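Local coordinates for putative protease (Parabacteroides distasonis ATCC 8503, PDB 3KD4), which is of unknown function but is thought to be an exported protease, possibly acting in peptide or protein breakdown, at residues Phe233-Thr238 and Ile250-His254; Val427-Pro433 and Asn464-Arg470. All blocks are in the same frame, centred on the assembly; numbering follows the deposited sequence.

Interaction 1 of 2, residues Phe233-Thr238 and Ile250-His254; sequences FAQFLT and IIRDH
Phe233 brings the edge of its ring up to the face of the His254 imidazole, overlapping it in an offset edge-to-face pair. The ring centroids lie 5.0 Å apart and the planes stand almost perpendicular, at 87°. Phe233 CE2 makes the nearest approach, 3.3 Å from His254 NE2, with CZ next to it facing CE1 of the imidazole. Both side chains leave their helices with CG anti to the backbone N (chi1 -167° for Phe233, -174° for His254), and they reach across from opposite directions. Leu237 fills the angle between them: its CD1 sits 3.7 Å above the centre of the Phe233 ring, and the same methyl lies over one face of His254, shifted toward the rim.

These are neighbouring helices, 228-238 and 244-258, joined by a short loop and running at a steep angle to each other rather than as a close antiparallel pair. Met297 and Leu298 of helix 287-300 cover their shared apolar side; the helices probably belong to a transglutaminase-like domain, as often lies between DUF3857 and DUF3858 regions.

Deeper in, Ile251 bridges Ala234 and Thr238. Bent at its second torsion, it lays CD1 against Ala234, 3.8 Å from the CA, and also against the methyl CG2 of Thr238, whose side chain it crosses at about a right angle. Thr238 has its hydroxyl turned back onto its own helix, OG1 donating to Ala234 O at 2.8 Å from well off the carbonyl plane, and this leaves CG2 to meet the isoleucine. Near the C-terminal end of helix 228-238, Ile250 CG2 rests 3.7 Å from Leu237 O and 4.0 Å from Leu237 CB. No hydrogen bond crosses between the two segments; Ser241 OG bonds Thr238 O.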
ATOM      1  N   PHE A 233      -9.614 -27.248 -15.406  1.00 20.54           N
ATOM      2  CA  PHE A 233      -8.635 -26.540 -16.259  1.00 20.18           C
ATOM      3  C   PHE A 233      -7.215 -26.610 -15.696  1.00 20.56           C
ATOM      4  O   PHE A 233      -6.256 -26.804 -16.455  1.00 20.35           O
ATOM      5  CB  PHE A 233      -9.068 -25.091 -16.427  1.00 19.55           C
ATOM      6  CG  PHE A 233      -8.353 -24.312 -17.508  1.00 19.89           C
ATOM      7  CD1 PHE A 233      -7.738 -24.916 -18.608  1.00 18.95           C
ATOM      8  CD2 PHE A 233      -8.355 -22.937 -17.446  1.00 20.78           C
ATOM      9  CE1 PHE A 233      -7.126 -24.137 -19.586  1.00 20.21           C
ATOM     10  CE2 PHE A 233      -7.739 -22.160 -18.425  1.00 23.47           C
ATOM     11  CZ  PHE A 233      -7.135 -22.767 -19.510  1.00 20.51           C
ATOM     12  N   ALA A 234      -7.087 -26.446 -14.378  1.00 21.12           N
ATOM     13  CA  ALA A 234      -5.783 -26.500 -13.688  1.00 21.64           C
ATOM     14  C   ALA A 234      -5.128 -27.857 -13.917  1.00 21.94           C
ATOM     15  O   ALA A 234      -3.941 -27.939 -14.230  1.00 21.16           O
ATOM     16  CB  ALA A 234      -5.958 -26.227 -12.152  1.00 21.05           C
ATOM     17  N   GLN A 235      -5.933 -28.907 -13.792  1.00 22.29           N
ATOM     18  CA  GLN A 235      -5.463 -30.264 -14.035  1.00 24.04           C
ATOM     19  C   GLN A 235      -5.065 -30.505 -15.498  1.00 22.55           C
ATOM     20  O   GLN A 235      -3.972 -30.992 -15.760  1.00 22.47           O
ATOM     21  CB  GLN A 235      -6.514 -31.282 -13.588  1.00 24.88           C
ATOM     22  CG  GLN A 235      -6.773 -31.189 -12.089  1.00 28.99           C
ATOM     23  CD  GLN A 235      -7.937 -32.035 -11.648  1.00 34.82           C
ATOM     24  OE1 GLN A 235      -8.762 -32.473 -12.464  1.00 39.30           O
ATOM     25  NE2 GLN A 235      -8.021 -32.271 -10.349  1.00 38.20           N
ATOM     26  N   PHE A 236      -5.913 -30.109 -16.435  1.00 21.80           N
ATOM     27  CA  PHE A 236      -5.553 -30.198 -17.843  1.00 21.95           C
ATOM     28  C   PHE A 236      -4.266 -29.454 -18.146  1.00 21.26           C
ATOM     29  O   PHE A 236      -3.439 -29.940 -18.904  1.00 19.79           O
ATOM     30  CB  PHE A 236      -6.662 -29.650 -18.751  1.00 22.43           C
ATOM     31  CG  PHE A 236      -7.921 -30.461 -18.750  1.00 23.13           C
ATOM     32  CD1 PHE A 236      -7.947 -31.764 -18.301  1.00 26.61           C
ATOM     33  CD2 PHE A 236      -9.087 -29.919 -19.250  1.00 25.66           C
ATOM     34  CE1 PHE A 236      -9.140 -32.506 -18.336  1.00 27.50           C
ATOM     35  CE2 PHE A 236     -10.262 -30.655 -19.299  1.00 25.71           C
ATOM     36  CZ  PHE A 236     -10.288 -31.935 -18.848  1.00 24.91           C
ATOM     37  N   LEU A 237      -4.097 -28.272 -17.559  1.00 21.07           N
ATOM     38  CA  LEU A 237      -2.948 -27.430 -17.852  1.00 21.19           C
ATOM     39  C   LEU A 237      -1.646 -28.024 -17.353  1.00 22.19           C
ATOM     40  O   LEU A 237      -0.594 -27.708 -17.890  1.00 21.86           O
ATOM     41  CB  LEU A 237      -3.095 -26.042 -17.214  1.00 21.27           C
ATOM     42  CG  LEU A 237      -3.940 -25.048 -17.974  1.00 20.86           C
ATOM     43  CD1 LEU A 237      -4.341 -23.889 -17.052  1.00 21.31           C
ATOM     44  CD2 LEU A 237      -3.227 -24.581 -19.259  1.00 20.26           C
ATOM     45  N   THR A 238      -1.712 -28.848 -16.315  1.00 23.53           N
ATOM     46  CA  THR A 238      -0.510 -29.310 -15.644  1.00 25.45           C
ATOM     47  C   THR A 238      -0.338 -30.830 -15.728  1.00 28.83           C
ATOM     48  O   THR A 238       0.550 -31.373 -15.091  1.00 28.65           O
ATOM     49  CB  THR A 238      -0.514 -28.886 -14.156  1.00 24.72           C
ATOM     50  OG1 THR A 238      -1.662 -29.428 -13.507  1.00 23.72           O
ATOM     51  CG2 THR A 238      -0.542 -27.384 -14.015  1.00 22.56           C
ATOM     52  N   ILE A 250       3.153 -22.818 -14.512  1.00 19.94           N
ATOM     53  CA  ILE A 250       2.105 -22.869 -15.524  1.00 20.13           C
ATOM     54  C   ILE A 250       0.845 -22.143 -15.014  1.00 20.28           C
ATOM     55  O   ILE A 250       0.299 -21.264 -15.697  1.00 19.90           O
ATOM     56  CB  ILE A 250       1.794 -24.332 -15.926  1.00 19.54           C
ATOM     57  CG1 ILE A 250       2.957 -24.912 -16.759  1.00 20.58           C
ATOM     58  CG2 ILE A 250       0.479 -24.405 -16.723  1.00 19.85           C
ATOM     59  CD1 ILE A 250       2.900 -26.450 -16.996  1.00 18.14           C
ATOM     60  N   ILE A 251       0.441 -22.442 -13.780  1.00 20.47           N
ATOM     61  CA  ILE A 251      -0.783 -21.877 -13.224  1.00 20.51           C
ATOM     62  C   ILE A 251      -0.620 -20.364 -12.994  1.00 21.64           C
ATOM     63  O   ILE A 251      -1.429 -19.557 -13.461  1.00 21.80           O
ATOM     64  CB  ILE A 251      -1.216 -22.594 -11.928  1.00 20.66           C
ATOM     65  CG1 ILE A 251      -1.497 -24.089 -12.185  1.00 21.17           C
ATOM     66  CG2 ILE A 251      -2.446 -21.881 -11.281  1.00 17.17           C
ATOM     67  CD1 ILE A 251      -2.636 -24.380 -13.134  1.00 23.25           C
ATOM     68  N   ARG A 252       0.435 -19.983 -12.292  1.00 22.69           N
ATOM     69  CA  ARG A 252       0.743 -18.576 -12.047  1.00 23.39           C
ATOM     70  C   ARG A 252       0.807 -17.767 -13.343  1.00 23.76           C
ATOM     71  O   ARG A 252       0.233 -16.698 -13.437  1.00 23.22           O
ATOM     72  CB  ARG A 252       2.076 -18.466 -11.308  1.00 23.73           C
ATOM     73  CG  ARG A 252       2.375 -17.112 -10.724  1.00 27.09           C
ATOM     74  CD  ARG A 252       3.834 -17.020 -10.241  1.00 31.25           C
ATOM     75  NE  ARG A 252       4.712 -17.263 -11.375  1.00 33.87           N
ATOM     76  CZ  ARG A 252       5.516 -18.311 -11.538  1.00 38.10           C
ATOM     77  NH1 ARG A 252       5.653 -19.246 -10.587  1.00 39.63           N
ATOM     78  NH2 ARG A 252       6.218 -18.419 -12.671  1.00 38.71           N
ATOM     79  N   ASP A 253       1.528 -18.270 -14.338  1.00 24.58           N
ATOM     80  CA  ASP A 253       1.689 -17.545 -15.597  1.00 25.08           C
ATOM     81  C   ASP A 253       0.380 -17.466 -16.342  1.00 25.00           C
ATOM     82  O   ASP A 253       0.068 -16.432 -16.920  1.00 24.90           O
ATOM     83  CB  ASP A 253       2.742 -18.210 -16.482  1.00 25.99           C
ATOM     84  CG  ASP A 253       4.153 -18.048 -15.921  1.00 28.15           C
ATOM     85  OD1 ASP A 253       4.349 -17.177 -15.043  1.00 31.63           O
ATOM     86  OD2 ASP A 253       5.054 -18.798 -16.343  1.00 30.65           O
ATOM     87  N   HIS A 254      -0.397 -18.547 -16.343  1.00 25.28           N
ATOM     88  CA  HIS A 254      -1.709 -18.460 -16.971  1.00 25.66           C
ATOM     89  C   HIS A 254      -2.551 -17.332 -16.381  1.00 25.51           C
ATOM     90  O   HIS A 254      -3.174 -16.574 -17.122  1.00 24.64           O
ATOM     91  CB  HIS A 254      -2.504 -19.735 -16.865  1.00 25.88           C
ATOM     92  CG  HIS A 254      -3.786 -19.667 -17.631  1.00 28.09           C
ATOM     93  ND1 HIS A 254      -3.842 -19.868 -18.995  1.00 30.40           N
ATOM     94  CD2 HIS A 254      -5.046 -19.351 -17.240  1.00 29.27           C
ATOM     95  CE1 HIS A 254      -5.089 -19.707 -19.405  1.00 31.23           C
ATOM     96  NE2 HIS A 254      -5.840 -19.403 -18.357  1.00 29.73           N
TER

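Interaction 2 of 2, residues Val427-Pro433 and Asn464-Arg470; sequences VTYTVTP and NTIEVVR
Tyr429 and Val468 face each other at the middle of an antiparallel strand pair, their CB atoms 4.1 Å apart. The backbone bond from Tyr429 N to Val468 O is 2.8 Å long and nearly straight at 177°. Reciprocal bonds of the same kind join Val427 with Arg470 and Val431 with Ile466, six in all; Val431 N to Ile466 O is 2.7 Å. Between them, CA-H groups of Thr428, Glu467 and Val469 lean on carbonyl oxygens of the partner strand.

The side carrying Val427, Tyr429, Val431, Ile466, Val468 and Arg470 is the tightly packed one. Leu394 lies on Tyr429, Val431 and Val468, Leu502 on Val431 and Val468, and Phe504 on Ile466 and Pro433. Strand 501-505 thus covers this face of the mixed sheet, which includes strand 370-380; both paired strands fall in the DUF3858 region. Arg470, bent at its third torsion (chi3 74°), passes its CD 3.9 Å from Tyr429 CE1. One water at the edge of both groups donates to Tyr429 OH and accepts from Arg470 NH1. Tyr429 OH also bonds Pro395 O, while Arg470 reaches Trp494 through both a bond from NH2 to the carbonyl and a cation-pi contact.

The other side, with Thr428, Thr430, Glu467 and Val469, is more exposed and its contacts are looser. Thr428 CG2 comes only within 3.8 Å of Glu467 OE2, and Thr428 OG1 lies 3.9 Å from Val469 CG2, the two side chains pointing the same way.

At the Pro433/Asn464 end the strands part beyond Thr432 and Thr465, and Pro433 CD comes within 3.6 Å of Asn464 O, a buried oxygen without a polar partner. A proline nitrogen cannot donate to it, consistent with the last backbone bonds between these strands being those of Val431 and Ile466.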
ATOM      1  N   VAL A 427      27.073  -4.177 -10.338  1.00 23.09           N
ATOM      2  CA  VAL A 427      27.040  -3.775 -11.734  1.00 23.17           C
ATOM      3  C   VAL A 427      28.481  -3.765 -12.254  1.00 23.26           C
ATOM      4  O   VAL A 427      29.345  -3.087 -11.679  1.00 22.48           O
ATOM      5  CB  VAL A 427      26.395  -2.382 -11.940  1.00 22.87           C
ATOM      6  CG1 VAL A 427      26.315  -2.048 -13.456  1.00 22.87           C
ATOM      7  CG2 VAL A 427      25.004  -2.338 -11.289  1.00 22.67           C
ATOM      8  N   THR A 428      28.723  -4.517 -13.328  1.00 23.36           N
ATOM      9  CA  THR A 428      30.043  -4.631 -13.930  1.00 23.96           C
ATOM     10  C   THR A 428      30.071  -3.952 -15.284  1.00 24.07           C
ATOM     11  O   THR A 428      29.330  -4.335 -16.183  1.00 24.39           O
ATOM     12  CB  THR A 428      30.430  -6.081 -14.095  1.00 23.36           C
ATOM     13  OG1 THR A 428      30.501  -6.675 -12.801  1.00 24.45           O
ATOM     14  CG2 THR A 428      31.806  -6.221 -14.799  1.00 24.72           C
ATOM     15  N   TYR A 429      30.931  -2.943 -15.432  1.00 23.91           N
ATOM     16  CA  TYR A 429      31.047  -2.224 -16.697  1.00 23.29           C
ATOM     17  C   TYR A 429      32.325  -2.690 -17.384  1.00 23.94           C
ATOM     18  O   TYR A 429      33.360  -2.789 -16.747  1.00 24.26           O
ATOM     19  CB  TYR A 429      31.123  -0.714 -16.485  1.00 23.41           C
ATOM     20  CG  TYR A 429      29.919  -0.094 -15.839  1.00 21.61           C
ATOM     21  CD1 TYR A 429      29.816   0.003 -14.454  1.00 22.82           C
ATOM     22  CD2 TYR A 429      28.881   0.385 -16.603  1.00 21.62           C
ATOM     23  CE1 TYR A 429      28.695   0.561 -13.857  1.00 21.77           C
ATOM     24  CE2 TYR A 429      27.755   0.946 -16.022  1.00 21.99           C
ATOM     25  CZ  TYR A 429      27.669   1.038 -14.646  1.00 22.17           C
ATOM     26  OH  TYR A 429      26.548   1.597 -14.080  1.00 24.76           O
ATOM     27  N   THR A 430      32.251  -3.012 -18.670  1.00 24.11           N
ATOM     28  CA  THR A 430      33.461  -3.278 -19.422  1.00 24.69           C
ATOM     29  C   THR A 430      33.617  -2.112 -20.392  1.00 25.11           C
ATOM     30  O   THR A 430      32.757  -1.871 -21.256  1.00 24.97           O
ATOM     31  CB  THR A 430      33.446  -4.633 -20.144  1.00 24.80           C
ATOM     32  OG1 THR A 430      33.312  -5.680 -19.174  1.00 24.70           O
ATOM     33  CG2 THR A 430      34.757  -4.844 -20.911  1.00 22.99           C
ATOM     34  N   VAL A 431      34.679  -1.352 -20.175  1.00 24.90           N
ATOM     35  CA  VAL A 431      34.893  -0.130 -20.896  1.00 25.67           C
ATOM     36  C   VAL A 431      36.051  -0.333 -21.875  1.00 26.03           C
ATOM     37  O   VAL A 431      37.145  -0.725 -21.464  1.00 25.76           O
ATOM     38  CB  VAL A 431      35.225   1.028 -19.932  1.00 25.38           C
ATOM     39  CG1 VAL A 431      35.466   2.288 -20.728  1.00 26.20           C
ATOM     40  CG2 VAL A 431      34.096   1.215 -18.919  1.00 24.95           C
ATOM     41  N   THR A 432      35.793  -0.084 -23.156  1.00 26.27           N
ATOM     42  CA  THR A 432      36.852  -0.126 -24.164  1.00 26.75           C
ATOM     43  C   THR A 432      37.120   1.287 -24.704  1.00 27.75           C
ATOM     44  O   THR A 432      36.396   1.785 -25.565  1.00 28.59           O
ATOM     45  CB  THR A 432      36.534  -1.095 -25.295  1.00 26.46           C
ATOM     46  OG1 THR A 432      36.306  -2.402 -24.751  1.00 23.98           O
ATOM     47  CG2 THR A 432      37.727  -1.168 -26.290  1.00 26.10           C
ATOM     48  N   PRO A 433      38.150   1.952 -24.172  1.00 28.35           N
ATOM     49  CA  PRO A 433      38.512   3.269 -24.717  1.00 29.34           C
ATOM     50  C   PRO A 433      39.228   3.181 -26.076  1.00 30.21           C
ATOM     51  O   PRO A 433      39.887   2.172 -26.366  1.00 29.26           O
ATOM     52  CB  PRO A 433      39.463   3.836 -23.665  1.00 29.44           C
ATOM     53  CG  PRO A 433      40.063   2.617 -22.998  1.00 29.91           C
ATOM     54  CD  PRO A 433      39.064   1.499 -23.110  1.00 28.34           C
ATOM     55  N   ASN A 464      43.253  -3.800 -23.274  1.00 36.31           N
ATOM     56  CA  ASN A 464      42.717  -2.514 -23.689  1.00 35.72           C
ATOM     57  C   ASN A 464      41.248  -2.335 -23.287  1.00 34.28           C
ATOM     58  O   ASN A 464      40.490  -1.654 -23.985  1.00 34.09           O
ATOM     59  CB  ASN A 464      42.869  -2.360 -25.192  1.00 36.21           C
ATOM     60  CG  ASN A 464      42.266  -3.489 -25.941  1.00 37.76           C
ATOM     61  OD1 ASN A 464      41.354  -4.165 -25.454  1.00 40.61           O
ATOM     62  ND2 ASN A 464      42.796  -3.745 -27.133  1.00 42.71           N
ATOM     63  N   THR A 465      40.835  -2.990 -22.200  1.00 32.60           N
ATOM     64  CA  THR A 465      39.564  -2.662 -21.555  1.00 31.34           C
ATOM     65  C   THR A 465      39.831  -2.223 -20.122  1.00 30.45           C
ATOM     66  O   THR A 465      40.894  -2.489 -19.537  1.00 29.30           O
ATOM     67  CB  THR A 465      38.580  -3.849 -21.491  1.00 31.29           C
ATOM     68  OG1 THR A 465      39.110  -4.843 -20.605  1.00 30.28           O
ATOM     69  CG2 THR A 465      38.325  -4.458 -22.876  1.00 31.60           C
ATOM     70  N   ILE A 466      38.843  -1.557 -19.550  1.00 29.64           N
ATOM     71  CA  ILE A 466      38.848  -1.264 -18.127  1.00 29.01           C
ATOM     72  C   ILE A 466      37.543  -1.811 -17.561  1.00 28.40           C
ATOM     73  O   ILE A 466      36.460  -1.544 -18.099  1.00 27.34           O
ATOM     74  CB  ILE A 466      38.911   0.231 -17.856  1.00 29.23           C
ATOM     75  CG1 ILE A 466      40.187   0.818 -18.465  1.00 29.52           C
ATOM     76  CG2 ILE A 466      38.793   0.518 -16.335  1.00 27.84           C
ATOM     77  CD1 ILE A 466      40.036   2.324 -18.770  1.00 29.35           C
ATOM     78  N   GLU A 467      37.672  -2.591 -16.491  1.00 27.85           N
ATOM     79  CA  GLU A 467      36.534  -3.136 -15.808  1.00 27.88           C
ATOM     80  C   GLU A 467      36.209  -2.317 -14.583  1.00 26.41           C
ATOM     81  O   GLU A 467      37.041  -2.182 -13.687  1.00 25.91           O
ATOM     82  CB  GLU A 467      36.828  -4.557 -15.370  1.00 28.77           C
ATOM     83  CG  GLU A 467      35.649  -5.191 -14.658  1.00 32.65           C
ATOM     84  CD  GLU A 467      36.041  -6.422 -13.878  1.00 38.70           C
ATOM     85  OE1 GLU A 467      37.006  -6.334 -13.054  1.00 42.70           O
ATOM     86  OE2 GLU A 467      35.359  -7.455 -14.061  1.00 38.87           O
ATOM     87  N   VAL A 468      34.979  -1.826 -14.509  1.00 25.52           N
ATOM     88  CA  VAL A 468      34.549  -1.100 -13.335  1.00 24.35           C
ATOM     89  C   VAL A 468      33.473  -1.906 -12.638  1.00 23.91           C
ATOM     90  O   VAL A 468      32.451  -2.184 -13.254  1.00 24.53           O
ATOM     91  CB  VAL A 468      33.996   0.284 -13.724  1.00 24.60           C
ATOM     92  CG1 VAL A 468      33.567   1.059 -12.455  1.00 21.75           C
ATOM     93  CG2 VAL A 468      35.030   1.061 -14.518  1.00 23.54           C
ATOM     94  N   VAL A 469      33.675  -2.273 -11.368  1.00 23.14           N
ATOM     95  CA  VAL A 469      32.619  -2.986 -10.613  1.00 22.38           C
ATOM     96  C   VAL A 469      32.064  -2.089  -9.494  1.00 22.01           C
ATOM     97  O   VAL A 469      32.807  -1.616  -8.641  1.00 22.30           O
ATOM     98  CB  VAL A 469      33.109  -4.336 -10.029  1.00 22.43           C
ATOM     99  CG1 VAL A 469      31.971  -5.076  -9.298  1.00 21.24           C
ATOM    100  CG2 VAL A 469      33.726  -5.223 -11.122  1.00 20.93           C
ATOM    101  N   ARG A 470      30.762  -1.840  -9.522  1.00 21.22           N
ATOM    102  CA  ARG A 470      30.090  -1.119  -8.440  1.00 21.88           C
ATOM    103  C   ARG A 470      29.204  -2.084  -7.673  1.00 22.06           C
ATOM    104  O   ARG A 470      28.451  -2.826  -8.293  1.00 22.39           O
ATOM    105  CB  ARG A 470      29.235   0.020  -9.000  1.00 21.55           C
ATOM    106  CG  ARG A 470      29.986   0.984  -9.933  1.00 23.50           C
ATOM    107  CD  ARG A 470      29.096   2.138 -10.285  1.00 24.58           C
ATOM    108  NE  ARG A 470      28.983   3.014  -9.125  1.00 26.20           N
ATOM    109  CZ  ARG A 470      27.886   3.653  -8.747  1.00 24.26           C
ATOM    110  NH1 ARG A 470      26.747   3.507  -9.399  1.00 24.63           N
ATOM    111  NH2 ARG A 470      27.942   4.438  -7.688  1.00 25.78           N
TER
HETATM  112  O   HOH W   1      25.756   1.527 -11.350  1.00 24.96           O

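Overall arrangement
The two contacts belong to separate parts of a one-chain, elongated protein. Interaction 1 lies in a helical region and interaction 2 in a sheet nearer the C-terminus; their centres are about 44 Å apart and their nearest atoms about 25 Å, so neither touches the other. Along the chain they follow in series, 233-254 closing before 427-470 opens, with the five-stranded antiparallel sheet whose first strand in the chain is 305-312 coming between. They also differ in kind: side-chain packing of two helices in the first, backbone pairing of two strands in the second. No catalytic centre is established to which either could be measured, and both are structural packing within their own region.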